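Local coordinates for protein member of DUF4221 family (Bacteroides vulgatus, PDB 3S9J) that is of unknown function but folds as a six-bladed beta-propeller of the DUF4221 family, at residues N206-D220 / Y267-R281. Numbering follows the deposited sequence.
Sequences NYKESRLVCGFFGYD and YWHIMYDKYRNVYYR
The amide of N206 lies flat on one face of the Y272 ring, planes 12° apart, while the backbone N of K274 lies over the opposite face and N277 OD1 takes the phenol's hydrogen bond at the ring edge. Asparagine suits this place because one planar group stacks by its face, accepts at OD1 from E209 N (an Asx motif) and, in its own plane, donates from ND2 to Y279 OH (3.1 Å, 170°). Were Y272 replaced by an alanine, the N206 amide would probably lose the ring it stacks on and N277 OD1 its phenol donor. At the far end F217 offers W268 a broad apolar face, an offset stack with centroids 4.3 Å apart. R281, long and fully extended, lays its guanidinium over the Y267 ring and still has N-H groups to spend: NH1 and NH2 reach the one oxygen Y219 O, close to the guanidinium plane, by bent bonds (3.1 and 2.9 Å), and NE meets water 4, shared with G215 O and W268 O. Between these ends, branched V213 and I270 touch through CG1 atoms, 4.0 Å apart. The contact packs two adjacent propeller blades face to face: strand 211-216 against 266-273 and 278-284, with W268 touching strand 327-334 of the next blade.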
loop_
_atom_site.group_PDB
_atom_site.type_symbol
_atom_site.label_atom_id
_atom_site.label_comp_id
_atom_site.label_asym_id
_atom_site.label_seq_id
_atom_site.Cartn_x
_atom_site.Cartn_y
_atom_site.Cartn_z
ATOM N N ASN A 206 10.943 -7.095 3.503
ATOM C CA ASN A 206 12.094 -7.563 2.738
ATOM C C ASN A 206 12.382 -8.979 3.233
ATOM O O ASN A 206 12.877 -9.167 4.340
ATOM C CB ASN A 206 13.246 -6.578 3.024
ATOM C CG ASN A 206 14.619 -7.065 2.567
ATOM O OD1 ASN A 206 14.830 -8.245 2.285
ATOM N ND2 ASN A 206 15.569 -6.138 2.516
ATOM N N TYR A 207 12.010 -9.971 2.435
ATOM C CA TYR A 207 12.151 -11.376 2.851
ATOM C C TYR A 207 13.596 -11.843 2.849
ATOM O O TYR A 207 13.962 -12.720 3.618
ATOM C CB TYR A 207 11.300 -12.306 1.996
ATOM C CG TYR A 207 9.805 -12.213 2.300
ATOM C CD1 TYR A 207 9.247 -12.939 3.364
ATOM C CD2 TYR A 207 8.959 -11.435 1.520
ATOM C CE1 TYR A 207 7.905 -12.875 3.649
ATOM C CE2 TYR A 207 7.596 -11.351 1.803
ATOM C CZ TYR A 207 7.074 -12.097 2.861
ATOM O OH TYR A 207 5.730 -12.042 3.162
ATOM N N LYS A 208 14.413 -11.246 1.992
ATOM C CA LYS A 208 15.849 -11.552 1.963
ATOM C C LYS A 208 16.486 -11.364 3.338
ATOM O O LYS A 208 17.262 -12.209 3.804
ATOM C CB LYS A 208 16.540 -10.640 0.939
ATOM C CG LYS A 208 18.083 -10.802 0.801
ATOM C CD LYS A 208 18.660 -9.592 0.019
ATOM C CE LYS A 208 20.156 -9.436 0.165
ATOM N NZ LYS A 208 20.884 -10.161 -0.907
ATOM N N GLU A 209 16.194 -10.234 3.978
ATOM C CA GLU A 209 16.808 -9.894 5.268
ATOM C C GLU A 209 15.837 -10.034 6.433
ATOM O O GLU A 209 16.203 -9.700 7.558
ATOM C CB GLU A 209 17.354 -8.455 5.253
ATOM C CG GLU A 209 18.375 -8.165 4.174
ATOM C CD GLU A 209 19.678 -8.947 4.359
ATOM O OE1 GLU A 209 19.915 -9.480 5.463
ATOM O OE2 GLU A 209 20.460 -9.016 3.396
ATOM N N SER A 210 14.619 -10.507 6.172
ATOM C CA SER A 210 13.576 -10.623 7.201
ATOM C C SER A 210 13.405 -9.289 7.929
ATOM O O SER A 210 13.542 -9.178 9.162
ATOM C CB SER A 210 13.902 -11.787 8.157
ATOM O OG SER A 210 13.640 -13.000 7.480
ATOM N N ARG A 211 13.111 -8.266 7.128
ATOM C CA ARG A 211 13.218 -6.888 7.558
ATOM C C ARG A 211 11.949 -6.109 7.177
ATOM O O ARG A 211 11.549 -6.082 6.022
ATOM C CB ARG A 211 14.462 -6.261 6.905
ATOM C CG ARG A 211 14.679 -4.797 7.140
ATOM C CD ARG A 211 16.047 -4.366 6.628
ATOM N NE ARG A 211 17.096 -4.874 7.514
ATOM C CZ ARG A 211 18.353 -5.103 7.166
ATOM N NH1 ARG A 211 18.775 -4.867 5.931
ATOM N NH2 ARG A 211 19.194 -5.581 8.071
ATOM N N LEU A 212 11.364 -5.468 8.182
ATOM C CA LEU A 212 10.158 -4.674 8.048
ATOM C C LEU A 212 10.564 -3.216 8.033
ATOM O O LEU A 212 11.342 -2.779 8.875
ATOM C CB LEU A 212 9.255 -4.901 9.234
ATOM C CG LEU A 212 7.975 -4.064 9.348
ATOM C CD1 LEU A 212 7.023 -4.327 8.166
ATOM C CD2 LEU A 212 7.293 -4.384 10.695
ATOM N N VAL A 213 9.999 -2.465 7.097
ATOM C CA VAL A 213 10.268 -1.022 6.965
ATOM C C VAL A 213 8.905 -0.322 6.924
ATOM O O VAL A 213 8.040 -0.728 6.158
ATOM C CB VAL A 213 11.069 -0.712 5.678
ATOM C CG1 VAL A 213 11.398 0.813 5.594
ATOM C CG2 VAL A 213 12.340 -1.605 5.613
ATOM N N CYS A 214 8.704 0.673 7.792
ATOM C CA CYS A 214 7.469 1.440 7.899
ATOM C C CYS A 214 7.773 2.926 7.720
ATOM O O CYS A 214 8.721 3.449 8.314
ATOM C CB CYS A 214 6.805 1.263 9.241
ATOM S SG CYS A 214 6.439 -0.468 9.644
ATOM N N GLY A 215 6.947 3.581 6.900
ATOM C CA GLY A 215 7.057 5.008 6.615
ATOM C C GLY A 215 5.749 5.719 6.929
ATOM O O GLY A 215 4.792 5.638 6.166
ATOM N N PHE A 216 5.718 6.411 8.070
ATOM C CA PHE A 216 4.581 7.253 8.435
ATOM C C PHE A 216 4.478 8.379 7.424
ATOM O O PHE A 216 5.463 8.991 7.068
ATOM C CB PHE A 216 4.696 7.810 9.882
ATOM C CG PHE A 216 4.306 6.813 10.923
ATOM C CD1 PHE A 216 2.983 6.683 11.313
ATOM C CD2 PHE A 216 5.249 5.950 11.444
ATOM C CE1 PHE A 216 2.610 5.734 12.220
ATOM C CE2 PHE A 216 4.890 4.976 12.332
ATOM C CZ PHE A 216 3.571 4.875 12.751
ATOM N N PHE A 217 3.273 8.582 6.914
ATOM C CA PHE A 217 3.044 9.600 5.898
ATOM C C PHE A 217 3.518 10.982 6.369
ATOM O O PHE A 217 4.039 11.765 5.577
ATOM C CB PHE A 217 1.572 9.665 5.517
ATOM C CG PHE A 217 0.985 8.344 5.036
ATOM C CD1 PHE A 217 1.731 7.451 4.270
ATOM C CD2 PHE A 217 -0.337 8.022 5.330
ATOM C CE1 PHE A 217 1.145 6.241 3.805
ATOM C CE2 PHE A 217 -0.903 6.819 4.895
ATOM C CZ PHE A 217 -0.159 5.955 4.125
ATOM N N GLY A 218 3.361 11.266 7.649
ATOM C CA GLY A 218 3.701 12.595 8.169
ATOM C C GLY A 218 5.098 12.759 8.723
ATOM O O GLY A 218 5.357 13.741 9.404
ATOM N N TYR A 219 6.011 11.833 8.438
ATOM C CA TYR A 219 7.314 11.824 9.102
ATOM C C TYR A 219 8.487 11.652 8.151
ATOM O O TYR A 219 8.461 10.821 7.254
ATOM C CB TYR A 219 7.339 10.710 10.154
ATOM C CG TYR A 219 8.381 10.819 11.254
ATOM C CD1 TYR A 219 8.723 12.047 11.821
ATOM C CD2 TYR A 219 8.980 9.681 11.772
ATOM C CE1 TYR A 219 9.649 12.121 12.867
ATOM C CE2 TYR A 219 9.910 9.743 12.807
ATOM C CZ TYR A 219 10.238 10.958 13.350
ATOM O OH TYR A 219 11.146 11.003 14.387
ATOM N N ASP A 220 9.552 12.413 8.403
ATOM C CA ASP A 220 10.777 12.367 7.612
ATOM C C ASP A 220 11.506 11.031 7.651
ATOM O O ASP A 220 12.245 10.726 6.737
ATOM C CB ASP A 220 11.786 13.385 8.134
ATOM C CG ASP A 220 11.430 14.800 7.815
ATOM O OD1 ASP A 220 10.347 15.087 7.286
ATOM O OD2 ASP A 220 12.305 15.629 8.069
ATOM N N TYR A 267 4.447 11.975 2.838
ATOM C CA TYR A 267 4.989 10.790 2.205
ATOM C C TYR A 267 3.837 9.823 1.912
ATOM O O TYR A 267 2.728 9.942 2.464
ATOM C CB TYR A 267 6.110 10.163 3.064
ATOM C CG TYR A 267 7.225 11.176 3.167
ATOM C CD1 TYR A 267 8.137 11.310 2.132
ATOM C CD2 TYR A 267 7.257 12.099 4.188
ATOM C CE1 TYR A 267 9.104 12.303 2.143
ATOM C CE2 TYR A 267 8.241 13.100 4.215
ATOM C CZ TYR A 267 9.143 13.195 3.185
ATOM O OH TYR A 267 10.103 14.188 3.192
ATOM N N TRP A 268 4.106 8.877 1.009
ATOM C CA TRP A 268 3.107 7.862 0.657
ATOM C C TRP A 268 3.789 6.485 0.686
ATOM O O TRP A 268 4.300 6.122 1.744
ATOM C CB TRP A 268 2.348 8.200 -0.641
ATOM C CG TRP A 268 1.013 7.515 -0.746
ATOM C CD1 TRP A 268 0.642 6.568 -1.653
ATOM C CD2 TRP A 268 -0.112 7.724 0.095
ATOM N NE1 TRP A 268 -0.650 6.182 -1.432
ATOM C CE2 TRP A 268 -1.138 6.866 -0.355
ATOM C CE3 TRP A 268 -0.357 8.541 1.208
ATOM C CZ2 TRP A 268 -2.380 6.823 0.241
ATOM C CZ3 TRP A 268 -1.617 8.485 1.802
ATOM C CH2 TRP A 268 -2.610 7.627 1.315
ATOM N N HIS A 269 3.834 5.734 -0.424
ATOM C CA HIS A 269 4.388 4.386 -0.392
ATOM C C HIS A 269 5.827 4.341 0.117
ATOM O O HIS A 269 6.654 5.210 -0.217
ATOM C CB HIS A 269 4.477 3.744 -1.780
ATOM C CG HIS A 269 3.237 3.807 -2.610
ATOM N ND1 HIS A 269 2.055 3.187 -2.248
ATOM C CD2 HIS A 269 3.051 4.292 -3.856
ATOM C CE1 HIS A 269 1.181 3.334 -3.226
ATOM N NE2 HIS A 269 1.757 4.011 -4.211
ATOM N N ILE A 270 6.137 3.291 0.866
ATOM C CA ILE A 270 7.498 2.781 0.928
ATOM C C ILE A 270 7.469 1.394 0.270
ATOM O O ILE A 270 6.641 0.552 0.598
ATOM C CB ILE A 270 8.093 2.788 2.377
ATOM C CG1 ILE A 270 9.579 2.332 2.395
ATOM C CG2 ILE A 270 7.253 1.943 3.338
ATOM C CD1 ILE A 270 10.537 3.303 1.669
HETATM N N MSE A 271 8.383 1.166 -0.669
HETATM C CA MSE A 271 8.380 -0.055 -1.463
HETATM C C MSE A 271 9.780 -0.633 -1.545
HETATM O O MSE A 271 10.729 0.070 -1.885
HETATM C CB MSE A 271 7.864 0.221 -2.877
HETATM C CG MSE A 271 6.540 0.808 -2.914
HETATM SE SE MSE A 271 5.959 1.010 -4.776
HETATM C CE MSE A 271 6.242 -0.403 -5.463
ATOM N N TYR A 272 9.896 -1.929 -1.267
ATOM C CA TYR A 272 11.149 -2.639 -1.426
ATOM C C TYR A 272 11.235 -3.224 -2.822
ATOM O O TYR A 272 10.266 -3.770 -3.323
ATOM C CB TYR A 272 11.249 -3.773 -0.396
ATOM C CG TYR A 272 12.500 -4.597 -0.542
ATOM C CD1 TYR A 272 13.731 -4.000 -0.519
ATOM C CD2 TYR A 272 12.441 -5.969 -0.673
ATOM C CE1 TYR A 272 14.891 -4.746 -0.669
ATOM C CE2 TYR A 272 13.610 -6.732 -0.820
ATOM C CZ TYR A 272 14.820 -6.119 -0.813
ATOM O OH TYR A 272 16.003 -6.833 -0.956
ATOM N N ASP A 273 12.396 -3.072 -3.456
ATOM C CA ASP A 273 12.690 -3.638 -4.764
ATOM C C ASP A 273 13.595 -4.861 -4.531
ATOM O O ASP A 273 14.799 -4.706 -4.254
ATOM C CB ASP A 273 13.409 -2.571 -5.611
ATOM C CG ASP A 273 13.757 -3.033 -7.019
ATOM O OD1 ASP A 273 13.946 -4.262 -7.244
ATOM O OD2 ASP A 273 13.844 -2.131 -7.905
ATOM N N LYS A 274 12.999 -6.054 -4.635
ATOM C CA LYS A 274 13.688 -7.335 -4.356
ATOM C C LYS A 274 14.721 -7.686 -5.425
ATOM O O LYS A 274 15.596 -8.495 -5.170
ATOM C CB LYS A 274 12.677 -8.500 -4.187
ATOM C CG LYS A 274 11.891 -8.910 -5.451
ATOM C CD LYS A 274 10.625 -9.802 -5.143
ATOM C CE LYS A 274 9.525 -9.702 -6.282
ATOM N NZ LYS A 274 8.272 -10.644 -6.323
ATOM N N TYR A 275 14.618 -7.080 -6.610
ATOM C CA TYR A 275 15.513 -7.395 -7.731
ATOM C C TYR A 275 16.795 -6.597 -7.652
ATOM O O TYR A 275 17.873 -7.121 -7.868
ATOM C CB TYR A 275 14.820 -7.193 -9.083
ATOM C CG TYR A 275 13.591 -8.083 -9.210
ATOM C CD1 TYR A 275 13.726 -9.433 -9.493
ATOM C CD2 TYR A 275 12.311 -7.568 -9.004
ATOM C CE1 TYR A 275 12.616 -10.279 -9.570
ATOM C CE2 TYR A 275 11.171 -8.394 -9.109
ATOM C CZ TYR A 275 11.327 -9.747 -9.386
ATOM O OH TYR A 275 10.236 -10.565 -9.474
ATOM N N ARG A 276 16.679 -5.318 -7.337
ATOM C CA ARG A 276 17.852 -4.439 -7.265
ATOM C C ARG A 276 18.317 -4.167 -5.829
ATOM O O ARG A 276 19.365 -3.551 -5.633
ATOM C CB ARG A 276 17.550 -3.136 -8.017
ATOM C CG ARG A 276 17.683 -3.300 -9.524
ATOM C CD ARG A 276 16.767 -2.420 -10.290
ATOM N NE ARG A 276 15.396 -2.823 -10.049
ATOM C CZ ARG A 276 14.723 -3.723 -10.764
ATOM N NH1 ARG A 276 15.264 -4.294 -11.847
ATOM N NH2 ARG A 276 13.488 -4.034 -10.398
ATOM N N ASN A 277 17.569 -4.655 -4.842
ATOM C CA ASN A 277 17.881 -4.461 -3.422
ATOM C C ASN A 277 17.971 -2.970 -3.011
ATOM O O ASN A 277 18.940 -2.523 -2.385
ATOM C CB ASN A 277 19.177 -5.221 -3.059
ATOM C CG ASN A 277 19.298 -5.516 -1.571
ATOM O OD1 ASN A 277 18.313 -5.549 -0.838
ATOM N ND2 ASN A 277 20.533 -5.768 -1.121
ATOM N N VAL A 278 16.937 -2.224 -3.386
ATOM C CA VAL A 278 16.787 -0.804 -3.064
ATOM C C VAL A 278 15.373 -0.561 -2.558
ATOM O O VAL A 278 14.536 -1.449 -2.621
ATOM C CB VAL A 278 17.081 0.099 -4.305
ATOM C CG1 VAL A 278 18.532 -0.048 -4.760
ATOM C CG2 VAL A 278 16.139 -0.226 -5.451
ATOM N N TYR A 279 15.129 0.630 -2.027
ATOM C CA TYR A 279 13.797 1.043 -1.597
ATOM C C TYR A 279 13.388 2.300 -2.334
ATOM O O TYR A 279 14.231 3.129 -2.678
ATOM C CB TYR A 279 13.761 1.323 -0.094
ATOM C CG TYR A 279 14.156 0.148 0.759
ATOM C CD1 TYR A 279 15.507 -0.138 1.002
ATOM C CD2 TYR A 279 13.186 -0.689 1.318
ATOM C CE1 TYR A 279 15.877 -1.251 1.782
ATOM C CE2 TYR A 279 13.543 -1.782 2.102
ATOM C CZ TYR A 279 14.879 -2.061 2.324
ATOM O OH TYR A 279 15.233 -3.139 3.093
ATOM N N TYR A 280 12.089 2.437 -2.557
ATOM C CA TYR A 280 11.495 3.636 -3.143
ATOM C C TYR A 280 10.524 4.239 -2.129
ATOM O O TYR A 280 9.606 3.552 -1.661
ATOM C CB TYR A 280 10.739 3.317 -4.431
ATOM C CG TYR A 280 11.552 2.575 -5.450
ATOM C CD1 TYR A 280 12.630 3.175 -6.072
ATOM C CD2 TYR A 280 11.227 1.262 -5.815
ATOM C CE1 TYR A 280 13.408 2.488 -6.997
ATOM C CE2 TYR A 280 12.000 0.565 -6.756
ATOM C CZ TYR A 280 13.077 1.192 -7.352
ATOM O OH TYR A 280 13.865 0.511 -8.267
ATOM N N ARG A 281 10.698 5.516 -1.811
ATOM C CA ARG A 281 9.716 6.222 -1.011
ATOM C C ARG A 281 9.082 7.329 -1.848
ATOM O O ARG A 281 9.768 8.198 -2.415
ATOM C CB ARG A 281 10.337 6.804 0.264
ATOM C CG ARG A 281 9.284 7.233 1.257
ATOM C CD ARG A 281 9.841 7.866 2.521
ATOM N NE ARG A 281 8.802 7.929 3.536
ATOM C CZ ARG A 281 8.824 8.678 4.626
ATOM N NH1 ARG A 281 9.852 9.498 4.878
ATOM N NH2 ARG A 281 7.793 8.620 5.457
HETATM O O HOH W 1 18.424 -5.462 1.964
HETATM O O HOH W 2 21.050 -6.482 2.019
HETATM O O HOH W 3 17.841 -3.468 3.505
HETATM O O HOH W 4 6.035 6.671 3.785
HETATM O O HOH W 5 9.835 16.102 4.966
#